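Local coordinates for protein riboflavin kinase, putative (Trypanosoma brucei, PDB 3BNW) that probably phosphorylates riboflavin with ATP to give FMN, at residues Phe19-Val24 / Ile172-Asp177; Ile42-Asp47 / Leu97-Tyr102; Lys117-Gly122 / Ser163-Pro168. All coordinates share one frame; numbering follows the deposited sequence.

Interaction 1. Residues Phe19-Val24 / Ile172-Asp177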
ATOM      1  N   PHE A  19      -5.901  -8.458  -0.077  1.00 24.22           N
ATOM      2  CA  PHE A  19      -6.306  -7.488   0.928  1.00 24.09           C
ATOM      3  C   PHE A  19      -5.355  -7.612   2.114  1.00 24.06           C
ATOM      4  O   PHE A  19      -4.919  -8.714   2.450  1.00 23.84           O
ATOM      5  CB  PHE A  19      -7.748  -7.779   1.356  1.00 23.84           C
ATOM      6  CG  PHE A  19      -8.231  -6.938   2.507  1.00 23.75           C
ATOM      7  CD1 PHE A  19      -8.306  -7.472   3.789  1.00 23.65           C
ATOM      8  CD2 PHE A  19      -8.621  -5.620   2.307  1.00 22.85           C
ATOM      9  CE1 PHE A  19      -8.758  -6.702   4.853  1.00 23.68           C
ATOM     10  CE2 PHE A  19      -9.071  -4.845   3.361  1.00 23.25           C
ATOM     11  CZ  PHE A  19      -9.139  -5.386   4.639  1.00 23.54           C
ATOM     12  N   LEU A  20      -5.028  -6.484   2.737  1.00 24.19           N
ATOM     13  CA  LEU A  20      -4.126  -6.480   3.884  1.00 24.22           C
ATOM     14  C   LEU A  20      -4.590  -5.456   4.897  1.00 23.91           C
ATOM     15  O   LEU A  20      -4.853  -4.304   4.545  1.00 24.39           O
ATOM     16  CB  LEU A  20      -2.690  -6.183   3.433  1.00 24.21           C
ATOM     17  CG  LEU A  20      -1.567  -6.217   4.481  1.00 24.43           C
ATOM     18  CD1 LEU A  20      -1.576  -7.505   5.296  1.00 23.86           C
ATOM     19  CD2 LEU A  20      -0.198  -6.026   3.806  1.00 24.74           C
ATOM     20  N   ARG A  21      -4.708  -5.881   6.151  1.00 23.67           N
ATOM     21  CA  ARG A  21      -5.108  -4.990   7.243  1.00 23.48           C
ATOM     22  C   ARG A  21      -4.064  -5.074   8.347  1.00 23.50           C
ATOM     23  O   ARG A  21      -3.682  -6.171   8.754  1.00 23.67           O
ATOM     24  CB  ARG A  21      -6.487  -5.385   7.794  1.00 23.37           C
ATOM     25  CG  ARG A  21      -6.952  -4.535   8.988  1.00 23.61           C
ATOM     26  CD  ARG A  21      -8.352  -4.920   9.474  1.00 23.13           C
ATOM     27  NE  ARG A  21      -8.450  -6.339   9.843  1.00 22.25           N
ATOM     28  CZ  ARG A  21      -9.175  -7.259   9.205  1.00 21.61           C
ATOM     29  NH1 ARG A  21      -9.913  -6.945   8.145  1.00 21.62           N
ATOM     30  NH2 ARG A  21      -9.174  -8.513   9.640  1.00 21.65           N
ATOM     31  N   GLY A  22      -3.608  -3.920   8.824  1.00 23.30           N
ATOM     32  CA  GLY A  22      -2.613  -3.870   9.892  1.00 23.38           C
ATOM     33  C   GLY A  22      -2.409  -2.462  10.418  1.00 23.52           C
ATOM     34  O   GLY A  22      -2.828  -1.498   9.788  1.00 23.62           O
ATOM     35  N   LYS A  23      -1.761  -2.351  11.575  1.00 23.78           N
ATOM     36  CA  LYS A  23      -1.488  -1.053  12.193  1.00 24.13           C
ATOM     37  C   LYS A  23      -0.270  -0.346  11.583  1.00 24.15           C
ATOM     38  O   LYS A  23       0.683  -0.988  11.139  1.00 23.87           O
ATOM     39  CB  LYS A  23      -1.296  -1.205  13.706  1.00 24.17           C
ATOM     40  CG  LYS A  23      -2.547  -1.668  14.435  1.00 24.36           C
ATOM     41  CD  LYS A  23      -2.627  -1.116  15.845  1.00 24.41           C
ATOM     42  CE  LYS A  23      -3.767  -1.764  16.619  1.00 24.63           C
ATOM     43  NZ  LYS A  23      -4.113  -1.015  17.859  1.00 25.18           N
ATOM     44  N   VAL A  24      -0.324   0.984  11.567  1.00 24.36           N
ATOM     45  CA  VAL A  24       0.785   1.807  11.094  1.00 24.81           C
ATOM     46  C   VAL A  24       1.835   1.910  12.203  1.00 25.09           C
ATOM     47  O   VAL A  24       1.533   2.383  13.307  1.00 25.74           O
ATOM     48  CB  VAL A  24       0.312   3.226  10.691  1.00 24.84           C
ATOM     49  CG1 VAL A  24       1.482   4.059  10.171  1.00 24.09           C
ATOM     50  CG2 VAL A  24      -0.796   3.145   9.642  1.00 24.74           C
ATOM     51  N   ILE A 172      -5.686  -8.643  13.733  1.00 31.19           N
ATOM     52  CA  ILE A 172      -4.646  -7.809  13.118  1.00 30.43           C
ATOM     53  C   ILE A 172      -3.262  -8.415  13.387  1.00 29.67           C
ATOM     54  O   ILE A 172      -2.966  -8.800  14.519  1.00 29.70           O
ATOM     55  CB  ILE A 172      -4.659  -6.340  13.629  1.00 30.50           C
ATOM     56  CG1 ILE A 172      -5.131  -6.272  15.090  1.00 30.80           C
ATOM     57  CG2 ILE A 172      -5.529  -5.464  12.730  1.00 30.23           C
ATOM     58  CD1 ILE A 172      -4.853  -4.951  15.779  1.00 30.39           C
ATOM     59  N   PRO A 173      -2.418  -8.524  12.345  1.00 28.70           N
ATOM     60  CA  PRO A 173      -2.729  -8.241  10.945  1.00 28.12           C
ATOM     61  C   PRO A 173      -3.651  -9.296  10.310  1.00 27.59           C
ATOM     62  O   PRO A 173      -3.923 -10.341  10.914  1.00 27.36           O
ATOM     63  CB  PRO A 173      -1.350  -8.257  10.273  1.00 28.08           C
ATOM     64  CG  PRO A 173      -0.538  -9.160  11.111  1.00 28.29           C
ATOM     65  CD  PRO A 173      -1.016  -8.946  12.517  1.00 28.68           C
ATOM     66  N   TYR A 174      -4.129  -9.003   9.105  1.00 26.96           N
ATOM     67  CA  TYR A 174      -4.957  -9.936   8.347  1.00 26.53           C
ATOM     68  C   TYR A 174      -4.683  -9.814   6.844  1.00 26.30           C
ATOM     69  O   TYR A 174      -4.590  -8.707   6.315  1.00 26.38           O
ATOM     70  CB  TYR A 174      -6.444  -9.690   8.631  1.00 26.24           C
ATOM     71  CG  TYR A 174      -7.337 -10.660   7.902  1.00 25.97           C
ATOM     72  CD1 TYR A 174      -8.002 -10.288   6.737  1.00 25.40           C
ATOM     73  CD2 TYR A 174      -7.485 -11.964   8.356  1.00 25.69           C
ATOM     74  CE1 TYR A 174      -8.803 -11.189   6.054  1.00 24.36           C
ATOM     75  CE2 TYR A 174      -8.282 -12.869   7.684  1.00 25.25           C
ATOM     76  CZ  TYR A 174      -8.937 -12.479   6.534  1.00 25.43           C
ATOM     77  OH  TYR A 174      -9.729 -13.389   5.872  1.00 26.67           O
ATOM     78  N   PHE A 175      -4.568 -10.960   6.173  1.00 26.10           N
ATOM     79  CA  PHE A 175      -4.338 -11.026   4.732  1.00 26.22           C
ATOM     80  C   PHE A 175      -5.441 -11.856   4.077  1.00 26.74           C
ATOM     81  O   PHE A 175      -5.862 -12.865   4.641  1.00 26.44           O
ATOM     82  CB  PHE A 175      -2.964 -11.661   4.462  1.00 25.96           C
ATOM     83  CG  PHE A 175      -2.686 -11.958   3.003  1.00 25.26           C
ATOM     84  CD1 PHE A 175      -3.188 -13.107   2.401  1.00 24.79           C
ATOM     85  CD2 PHE A 175      -1.901 -11.104   2.243  1.00 25.56           C
ATOM     86  CE1 PHE A 175      -2.934 -13.385   1.066  1.00 24.01           C
ATOM     87  CE2 PHE A 175      -1.639 -11.387   0.901  1.00 26.14           C
ATOM     88  CZ  PHE A 175      -2.161 -12.528   0.317  1.00 24.33           C
ATOM     89  N   GLU A 176      -5.891 -11.443   2.888  1.00 27.86           N
ATOM     90  CA  GLU A 176      -6.867 -12.222   2.105  1.00 28.69           C
ATOM     91  C   GLU A 176      -6.745 -12.043   0.582  1.00 28.94           C
ATOM     92  O   GLU A 176      -6.649 -10.926   0.093  1.00 29.16           O
ATOM     93  CB  GLU A 176      -8.297 -11.874   2.541  1.00 28.51           C
ATOM     94  CG  GLU A 176      -9.365 -12.518   1.653  1.00 28.54           C
ATOM     95  CD  GLU A 176     -10.766 -12.455   2.221  1.00 28.40           C
ATOM     96  OE1 GLU A 176     -10.933 -12.141   3.414  1.00 28.35           O
ATOM     97  OE2 GLU A 176     -11.710 -12.729   1.455  1.00 27.69           O
ATOM     98  N   ASP A 177      -6.792 -13.150  -0.156  1.00 29.76           N
ATOM     99  CA  ASP A 177      -6.779 -13.121  -1.627  1.00 30.36           C
ATOM    100  C   ASP A 177      -8.126 -12.702  -2.229  1.00 31.19           C
ATOM    101  O   ASP A 177      -9.183 -13.017  -1.682  1.00 31.34           O
ATOM    102  CB  ASP A 177      -6.406 -14.500  -2.192  1.00 30.61           C
ATOM    103  CG  ASP A 177      -4.907 -14.735  -2.248  1.00 31.66           C
ATOM    104  OD1 ASP A 177      -4.168 -13.795  -2.600  1.00 34.26           O
ATOM    105  OD2 ASP A 177      -4.465 -15.872  -1.967  1.00 32.26           O
TER
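Tyr174 O is the meeting point of three groups from the facing strand. Arg21 N donates to Tyr174 O over 2.8 Å. Leu20 CA adds a CA-H...O contact to Tyr174 O at 3.3 Å. The Leu20 CD1 methyl also touches Tyr174 O, at 3.4 Å. Tyr174 N answers with a bond to Arg21 O at 2.9 Å, which makes Arg21 and Tyr174 a hydrogen-bonded antiparallel pair. Phe19 and Glu176 form a second such pair. Between them, Leu20 and Phe175 are a non-hydrogen-bonded pair, where Phe175 CA gives a further CA-H...O contact to Phe19 O.

Phe19, Arg21, Tyr174 and Glu176 share one face. The Arg21 guanidinium lies almost parallel to the Tyr174 ring, with 6° between the planes. It is shifted to the near end of the tyrosine, with Tyr174 CB over one of its faces. The Arg21 chain runs straight from the backbone and then bends at chi3 (57°), which lays the guanidinium along the tyrosine. NH2 is held there by a bond to Thr171 O. Arg21 NH1 sits in plane at the edge of the Phe19 ring. The Phe19 and Tyr174 side chains cross at about a right angle, edge near edge, with CD1 of Phe19 4.1 Å from CD1 of Tyr174. Beyond them Tyr174 OH donates to Glu176 OE1 over 3.0 Å, from above the carboxylate plane. Ile172 CD1 touches Lys23 CE at 3.5 Å, just before the cis peptide bond that precedes Pro173.

On the other face Leu20 and Phe175 turn toward helix 46-52. Strand 18-25 also pairs with strand 115-126, so this C-terminal ladder extends the antiparallel sheet, consistent with the beta-barrel fold of riboflavin kinases.

Interaction 2. Residues Ile42-Asp47 / Leu97-Tyr102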
ATOM      1  N   ILE A  42       3.449  -1.157   7.743  1.00 34.54           N
ATOM      2  CA  ILE A  42       2.310  -1.908   8.257  1.00 34.03           C
ATOM      3  C   ILE A  42       2.857  -3.052   9.104  1.00 33.50           C
ATOM      4  O   ILE A  42       3.708  -3.815   8.643  1.00 33.36           O
ATOM      5  CB  ILE A  42       1.428  -2.462   7.127  1.00 33.71           C
ATOM      6  CG1 ILE A  42       0.934  -1.317   6.242  1.00 33.79           C
ATOM      7  CG2 ILE A  42       0.246  -3.224   7.703  1.00 32.81           C
ATOM      8  CD1 ILE A  42      -0.006  -1.759   5.146  1.00 34.55           C
ATOM      9  N   GLY A  43       2.383  -3.151  10.343  1.00 32.96           N
ATOM     10  CA  GLY A  43       2.828  -4.193  11.264  1.00 32.63           C
ATOM     11  C   GLY A  43       2.390  -5.571  10.811  1.00 32.40           C
ATOM     12  O   GLY A  43       1.196  -5.833  10.673  1.00 32.36           O
ATOM     13  N   LEU A  44       3.364  -6.449  10.571  1.00 32.08           N
ATOM     14  CA  LEU A  44       3.097  -7.807  10.117  1.00 31.86           C
ATOM     15  C   LEU A  44       3.377  -8.812  11.231  1.00 31.89           C
ATOM     16  O   LEU A  44       3.914  -8.458  12.280  1.00 31.85           O
ATOM     17  CB  LEU A  44       3.964  -8.138   8.899  1.00 31.76           C
ATOM     18  CG  LEU A  44       3.992  -7.114   7.760  1.00 31.55           C
ATOM     19  CD1 LEU A  44       4.917  -7.581   6.634  1.00 30.21           C
ATOM     20  CD2 LEU A  44       2.587  -6.840   7.235  1.00 30.59           C
ATOM     21  N   ASP A  45       2.992 -10.062  10.990  1.00 31.97           N
ATOM     22  CA  ASP A  45       3.378 -11.191  11.839  1.00 31.91           C
ATOM     23  C   ASP A  45       3.883 -12.323  10.944  1.00 32.03           C
ATOM     24  O   ASP A  45       3.888 -12.183   9.721  1.00 32.23           O
ATOM     25  CB  ASP A  45       2.210 -11.639  12.734  1.00 31.87           C
ATOM     26  CG  ASP A  45       0.994 -12.122  11.946  1.00 31.60           C
ATOM     27  OD1 ASP A  45       1.091 -12.350  10.720  1.00 31.23           O
ATOM     28  OD2 ASP A  45      -0.073 -12.282  12.572  1.00 30.83           O
ATOM     29  N   LYS A  46       4.301 -13.433  11.546  1.00 32.14           N
ATOM     30  CA  LYS A  46       4.938 -14.525  10.804  1.00 32.44           C
ATOM     31  C   LYS A  46       4.070 -15.071   9.664  1.00 32.44           C
ATOM     32  O   LYS A  46       4.575 -15.344   8.569  1.00 32.41           O
ATOM     33  CB  LYS A  46       5.329 -15.667  11.750  1.00 32.41           C
ATOM     34  CG  LYS A  46       6.257 -16.705  11.113  1.00 32.93           C
ATOM     35  CD  LYS A  46       6.603 -17.857  12.055  1.00 33.09           C
ATOM     36  CE  LYS A  46       7.630 -17.459  13.112  1.00 33.80           C
ATOM     37  NZ  LYS A  46       7.037 -16.665  14.229  1.00 34.38           N
ATOM     38  N   ASP A  47       2.773 -15.223   9.928  1.00 32.36           N
ATOM     39  CA  ASP A  47       1.832 -15.777   8.950  1.00 32.26           C
ATOM     40  C   ASP A  47       1.597 -14.834   7.771  1.00 31.73           C
ATOM     41  O   ASP A  47       1.590 -15.262   6.620  1.00 31.73           O
ATOM     42  CB  ASP A  47       0.498 -16.109   9.634  1.00 32.64           C
ATOM     43  CG  ASP A  47      -0.576 -16.553   8.650  1.00 33.77           C
ATOM     44  OD1 ASP A  47      -0.799 -17.777   8.519  1.00 34.79           O
ATOM     45  OD2 ASP A  47      -1.198 -15.675   8.011  1.00 34.82           O
ATOM     46  N   LEU A  97      10.509  -9.262   5.829  1.00 28.60           N
ATOM     47  CA  LEU A  97       9.519  -8.725   4.897  1.00 28.55           C
ATOM     48  C   LEU A  97       8.821  -7.503   5.510  1.00 28.70           C
ATOM     49  O   LEU A  97       8.236  -7.573   6.596  1.00 28.76           O
ATOM     50  CB  LEU A  97       8.491  -9.804   4.523  1.00 28.82           C
ATOM     51  CG  LEU A  97       7.605  -9.635   3.277  1.00 28.63           C
ATOM     52  CD1 LEU A  97       6.542  -8.573   3.477  1.00 28.66           C
ATOM     53  CD2 LEU A  97       8.436  -9.333   2.045  1.00 29.54           C
ATOM     54  N   THR A  98       8.921  -6.379   4.806  1.00 28.53           N
ATOM     55  CA  THR A  98       8.366  -5.109   5.240  1.00 27.99           C
ATOM     56  C   THR A  98       7.366  -4.654   4.188  1.00 27.69           C
ATOM     57  O   THR A  98       7.532  -4.955   3.005  1.00 26.65           O
ATOM     58  CB  THR A  98       9.482  -4.045   5.381  1.00 28.04           C
ATOM     59  OG1 THR A  98      10.504  -4.525   6.264  1.00 28.49           O
ATOM     60  CG2 THR A  98       8.933  -2.737   5.918  1.00 28.00           C
ATOM     61  N   VAL A  99       6.319  -3.953   4.625  1.00 27.81           N
ATOM     62  CA  VAL A  99       5.381  -3.301   3.710  1.00 27.80           C
ATOM     63  C   VAL A  99       5.347  -1.819   4.032  1.00 28.02           C
ATOM     64  O   VAL A  99       5.056  -1.425   5.159  1.00 28.00           O
ATOM     65  CB  VAL A  99       3.961  -3.906   3.787  1.00 27.87           C
ATOM     66  CG1 VAL A  99       2.973  -3.074   2.961  1.00 26.93           C
ATOM     67  CG2 VAL A  99       3.979  -5.352   3.311  1.00 26.26           C
ATOM     68  N   GLU A 100       5.653  -1.007   3.028  1.00 28.67           N
ATOM     69  CA  GLU A 100       5.847   0.423   3.204  1.00 29.36           C
ATOM     70  C   GLU A 100       4.926   1.171   2.246  1.00 29.44           C
ATOM     71  O   GLU A 100       5.250   1.312   1.069  1.00 29.40           O
ATOM     72  CB  GLU A 100       7.313   0.772   2.940  1.00 29.40           C
ATOM     73  CG  GLU A 100       7.724   2.154   3.393  1.00 30.28           C
ATOM     74  CD  GLU A 100       9.183   2.444   3.104  1.00 30.59           C
ATOM     75  OE1 GLU A 100       9.936   2.699   4.064  1.00 32.53           O
ATOM     76  OE2 GLU A 100       9.585   2.407   1.919  1.00 31.92           O
ATOM     77  N   PRO A 101       3.767   1.647   2.748  1.00 30.16           N
ATOM     78  CA  PRO A 101       2.775   2.251   1.867  1.00 30.48           C
ATOM     79  C   PRO A 101       2.955   3.764   1.706  1.00 31.12           C
ATOM     80  O   PRO A 101       3.412   4.446   2.633  1.00 30.66           O
ATOM     81  CB  PRO A 101       1.453   1.939   2.578  1.00 30.51           C
ATOM     82  CG  PRO A 101       1.810   1.821   4.041  1.00 30.06           C
ATOM     83  CD  PRO A 101       3.311   1.664   4.153  1.00 30.07           C
ATOM     84  N   TYR A 102       2.589   4.268   0.529  1.00 31.64           N
ATOM     85  CA  TYR A 102       2.650   5.695   0.231  1.00 31.78           C
ATOM     86  C   TYR A 102       1.302   6.153  -0.321  1.00 31.80           C
ATOM     87  O   TYR A 102       1.042   6.051  -1.523  1.00 31.73           O
ATOM     88  CB  TYR A 102       3.767   6.004  -0.780  1.00 31.89           C
ATOM     89  CG  TYR A 102       5.009   5.148  -0.641  1.00 31.92           C
ATOM     90  CD1 TYR A 102       5.826   5.247   0.481  1.00 31.88           C
ATOM     91  CD2 TYR A 102       5.373   4.257  -1.642  1.00 31.78           C
ATOM     92  CE1 TYR A 102       6.963   4.464   0.608  1.00 31.59           C
ATOM     93  CE2 TYR A 102       6.511   3.476  -1.525  1.00 31.92           C
ATOM     94  CZ  TYR A 102       7.300   3.582  -0.397  1.00 31.74           C
ATOM     95  OH  TYR A 102       8.430   2.804  -0.286  1.00 32.53           O
TER
HETATM   96  O   HOH W   1       6.042  -3.745   7.283  1.00 46.15           O
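Leu44 CD1 is the hub of the apolar contact. Leu44 CD1 meets Leu97 CD1 at 3.7 Å and Val99 CG2 at 4.1 Å. The same methyl, Leu44 CD1, lies 3.3 Å from Leu97 O, so it is wedged against backbone as well as side chains. The two methyls of Val99 are shared out. CG2 goes to Leu44, while Val99 CG1 meets Ile42 CD1 at 3.9 Å. Ile42 CG1 in turn touches Pro101 CG at 3.9 Å. The outer arm of Ile42 is fully stretched (chi2 -177°), which brings CD1 against both Val99 CG1 and Pro101 CG. Leu52 of helix 46-52 touches Leu44, Leu97 and Val99. Val116 and Ile118 of strand 115-126 pack on Ile42. The cluster is thus bounded by both helix and sheet.

The polar edge is made of backbone. Ile42 N donates to Val99 O at 3.1 Å, nearly straight at 160°. The return bond of this pair is not direct. A water takes its place, donating to Ile42 O at 2.7 Å and accepting from Val99 N at 2.7 Å. The chains therefore part at this end. Residues 42-47 then leave for the helix, where Asp45 is the N-cap and its OD1 accepts from Val48 N.

One direct bond and one water bridge join the short strand 41-42 to strand 98-103. The polar link is narrow, and most of the contact is the packing of branched and ring side chains. The water satisfies a backbone carbonyl and a backbone N-H that the diverging chains cannot pair directly.

Interaction 3. Residues Lys117-Gly122 / Ser163-Pro168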
ATOM      1  N   LYS A 117      -6.007  -0.274   5.911  1.00 22.70           N
ATOM      2  CA  LYS A 117      -6.521  -1.369   5.123  1.00 22.91           C
ATOM      3  C   LYS A 117      -6.175  -1.070   3.682  1.00 22.68           C
ATOM      4  O   LYS A 117      -6.409   0.042   3.222  1.00 22.80           O
ATOM      5  CB  LYS A 117      -8.039  -1.471   5.298  1.00 23.16           C
ATOM      6  CG  LYS A 117      -8.487  -1.724   6.729  1.00 22.96           C
ATOM      7  CD  LYS A 117     -10.000  -1.639   6.863  1.00 23.09           C
ATOM      8  CE  LYS A 117     -10.431  -1.433   8.317  1.00 22.55           C
ATOM      9  NZ  LYS A 117     -11.904  -1.261   8.451  1.00 22.27           N
ATOM     10  N   ILE A 118      -5.597  -2.037   2.975  1.00 22.88           N
ATOM     11  CA  ILE A 118      -5.275  -1.840   1.560  1.00 23.30           C
ATOM     12  C   ILE A 118      -5.724  -3.019   0.704  1.00 23.52           C
ATOM     13  O   ILE A 118      -5.693  -4.167   1.147  1.00 23.70           O
ATOM     14  CB  ILE A 118      -3.757  -1.547   1.321  1.00 23.09           C
ATOM     15  CG1 ILE A 118      -2.873  -2.670   1.867  1.00 23.88           C
ATOM     16  CG2 ILE A 118      -3.354  -0.219   1.963  1.00 22.77           C
ATOM     17  CD1 ILE A 118      -1.440  -2.626   1.352  1.00 23.82           C
ATOM     18  N   ILE A 119      -6.179  -2.708  -0.508  1.00 23.84           N
ATOM     19  CA  ILE A 119      -6.380  -3.700  -1.558  1.00 24.27           C
ATOM     20  C   ILE A 119      -5.291  -3.458  -2.617  1.00 24.22           C
ATOM     21  O   ILE A 119      -5.234  -2.382  -3.213  1.00 24.05           O
ATOM     22  CB  ILE A 119      -7.796  -3.594  -2.175  1.00 24.26           C
ATOM     23  CG1 ILE A 119      -8.852  -3.941  -1.116  1.00 25.49           C
ATOM     24  CG2 ILE A 119      -7.938  -4.526  -3.381  1.00 24.30           C
ATOM     25  CD1 ILE A 119     -10.294  -3.924  -1.606  1.00 24.30           C
ATOM     26  N   VAL A 120      -4.412  -4.443  -2.814  1.00 24.15           N
ATOM     27  CA  VAL A 120      -3.317  -4.337  -3.786  1.00 24.16           C
ATOM     28  C   VAL A 120      -3.767  -4.931  -5.112  1.00 23.76           C
ATOM     29  O   VAL A 120      -4.016  -6.122  -5.192  1.00 23.98           O
ATOM     30  CB  VAL A 120      -2.034  -5.069  -3.306  1.00 24.15           C
ATOM     31  CG1 VAL A 120      -1.016  -5.144  -4.421  1.00 24.22           C
ATOM     32  CG2 VAL A 120      -1.431  -4.376  -2.107  1.00 23.46           C
ATOM     33  N   LEU A 121      -3.856  -4.100  -6.146  1.00 23.57           N
ATOM     34  CA  LEU A 121      -4.449  -4.506  -7.418  1.00 23.25           C
ATOM     35  C   LEU A 121      -3.424  -4.763  -8.517  1.00 23.86           C
ATOM     36  O   LEU A 121      -3.750  -5.394  -9.521  1.00 24.13           O
ATOM     37  CB  LEU A 121      -5.458  -3.455  -7.880  1.00 23.04           C
ATOM     38  CG  LEU A 121      -6.702  -3.336  -6.987  1.00 22.50           C
ATOM     39  CD1 LEU A 121      -7.452  -2.042  -7.260  1.00 21.52           C
ATOM     40  CD2 LEU A 121      -7.609  -4.539  -7.171  1.00 21.78           C
ATOM     41  N   GLY A 122      -2.192  -4.286  -8.353  1.00 24.38           N
ATOM     42  CA  GLY A 122      -1.163  -4.581  -9.347  1.00 24.45           C
ATOM     43  C   GLY A 122       0.230  -4.105  -8.995  1.00 24.77           C
ATOM     44  O   GLY A 122       0.441  -3.414  -7.988  1.00 24.95           O
ATOM     45  N   SER A 163     -16.117  -4.284  -0.164  1.00 28.33           N
ATOM     46  CA  SER A 163     -16.753  -4.614   1.112  1.00 28.03           C
ATOM     47  C   SER A 163     -15.773  -4.981   2.229  1.00 28.27           C
ATOM     48  O   SER A 163     -16.115  -4.878   3.410  1.00 28.10           O
ATOM     49  CB  SER A 163     -17.751  -5.763   0.901  1.00 27.93           C
ATOM     50  OG  SER A 163     -17.201  -6.773   0.066  1.00 26.84           O
ATOM     51  N   LEU A 164     -14.569  -5.419   1.856  1.00 28.67           N
ATOM     52  CA  LEU A 164     -13.517  -5.752   2.827  1.00 28.98           C
ATOM     53  C   LEU A 164     -13.080  -4.542   3.660  1.00 29.16           C
ATOM     54  O   LEU A 164     -12.657  -4.695   4.810  1.00 28.87           O
ATOM     55  CB  LEU A 164     -12.299  -6.359   2.122  1.00 29.09           C
ATOM     56  CG  LEU A 164     -12.292  -7.872   1.895  1.00 29.63           C
ATOM     57  CD1 LEU A 164     -11.928  -8.608   3.177  1.00 30.21           C
ATOM     58  CD2 LEU A 164     -13.624  -8.351   1.367  1.00 30.49           C
ATOM     59  N   PHE A 165     -13.176  -3.346   3.082  1.00 29.59           N
ATOM     60  CA  PHE A 165     -12.901  -2.121   3.829  1.00 30.18           C
ATOM     61  C   PHE A 165     -13.904  -1.973   4.971  1.00 30.59           C
ATOM     62  O   PHE A 165     -13.541  -1.590   6.084  1.00 30.28           O
ATOM     63  CB  PHE A 165     -12.968  -0.883   2.924  1.00 30.20           C
ATOM     64  CG  PHE A 165     -11.826  -0.772   1.954  1.00 30.10           C
ATOM     65  CD1 PHE A 165     -10.508  -0.761   2.402  1.00 30.67           C
ATOM     66  CD2 PHE A 165     -12.067  -0.648   0.589  1.00 30.17           C
ATOM     67  CE1 PHE A 165      -9.447  -0.652   1.503  1.00 30.31           C
ATOM     68  CE2 PHE A 165     -11.014  -0.536  -0.315  1.00 30.50           C
ATOM     69  CZ  PHE A 165      -9.700  -0.537   0.145  1.00 30.25           C
ATOM     70  N   GLU A 166     -15.160  -2.297   4.678  1.00 31.29           N
ATOM     71  CA  GLU A 166     -16.257  -2.182   5.641  1.00 31.92           C
ATOM     72  C   GLU A 166     -16.410  -3.420   6.526  1.00 32.27           C
ATOM     73  O   GLU A 166     -17.266  -3.445   7.406  1.00 32.61           O
ATOM     74  CB  GLU A 166     -17.570  -1.907   4.898  1.00 31.75           C
ATOM     75  CG  GLU A 166     -17.582  -0.566   4.171  1.00 32.16           C
ATOM     76  CD  GLU A 166     -18.735  -0.416   3.193  1.00 32.42           C
ATOM     77  OE1 GLU A 166     -19.644  -1.271   3.189  1.00 34.39           O
ATOM     78  OE2 GLU A 166     -18.735   0.569   2.425  1.00 33.61           O
ATOM     79  N   SER A 167     -15.588  -4.441   6.298  1.00 32.87           N
ATOM     80  CA  SER A 167     -15.649  -5.657   7.103  1.00 33.35           C
ATOM     81  C   SER A 167     -15.079  -5.440   8.505  1.00 33.85           C
ATOM     82  O   SER A 167     -13.962  -4.934   8.651  1.00 34.03           O
ATOM     83  CB  SER A 167     -14.885  -6.792   6.431  1.00 33.30           C
ATOM     84  OG  SER A 167     -15.017  -7.987   7.183  1.00 33.55           O
ATOM     85  N   PRO A 168     -15.842  -5.820   9.547  1.00 34.28           N
ATOM     86  CA  PRO A 168     -15.255  -5.816  10.881  1.00 34.45           C
ATOM     87  C   PRO A 168     -14.394  -7.061  11.088  1.00 34.64           C
ATOM     88  O   PRO A 168     -14.616  -8.085  10.434  1.00 34.55           O
ATOM     89  CB  PRO A 168     -16.477  -5.835  11.799  1.00 34.37           C
ATOM     90  CG  PRO A 168     -17.515  -6.568  11.019  1.00 34.43           C
ATOM     91  CD  PRO A 168     -17.248  -6.270   9.564  1.00 34.30           C
TER
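A single hydrogen bond joins the two segments: Lys117 NZ donates to Phe165 O over 2.9 Å. It arrives nearly along the C=O axis, with a C=O...donor angle of 160°. The lysine chain is extended beyond CG, and this full length lets NZ reach the carbonyl from the strand. On the way Lys117 CD passes 3.6 Å from Phe165 O, so the aliphatic part lies alongside the Phe165 carbonyl before the amine closes on it.

The apolar contacts belong to the Phe165 ring. Phe165 CE2 is 3.7 Å from Ile119 CD1, and Phe165 CZ is 3.7 Å from Ile119 CG1. The isoleucine arm meets the ring obliquely. On the lysine side, Phe165 CD1 lies 3.9 Å from Lys117 CB. Phe165 CG stands anti to its own carbonyl carbon (chi1 -71°), which sends the ring to the strand while the carbonyl stays turned to the lysine. The ring thus meets the strand backbone with its edge and reaches both Lys117 and Ile119.

These two residues alternate with Ile118 along strand 115-126, and Ile118 points away from the loop to pack on Phe82. The loop therefore covers one face of the antiparallel sheet, probably the outside of the barrel. Further along, Leu121 and Gly122 both face Tyr61 in a classic beta bulge.

Contacts between ring and backbone form a third group. Phe165 CE1 comes within 3.6 Å of Lys117 O, which sits near the ring plane at its edge. Ile118 CA is also at that edge. Thr65 of the adjacent strand 58-69 packs against Phe165, and Leu164 touches Phe19 of strand 18-25. Within the loop, Glu166 N to Ser163 O and Ser167 N to Leu164 O are weak backbone bonds.

All three interactions reach one antiparallel sheet. Interaction 1 is central: its centre is about 9 Å from each of the others, which are about 15 Å apart. Strand 18-25 pairs with both strand 41-42 and strand 115-126. Lys23 O and Gly43 N lie 2.9 Å apart, a probable hydrogen bond linking interactions 1 and 2. Leu20 O and Ile118 N, also 2.9 Å apart, probably link interactions 1 and 3 likewise. Ile42 and Ile118 pack where interactions 2 and 3 meet. Along the chain, interaction 2 closes before interaction 3 opens, and both lie inside the loop closed by interaction 1. The C-terminal region thus returns to the first strand of the sheet.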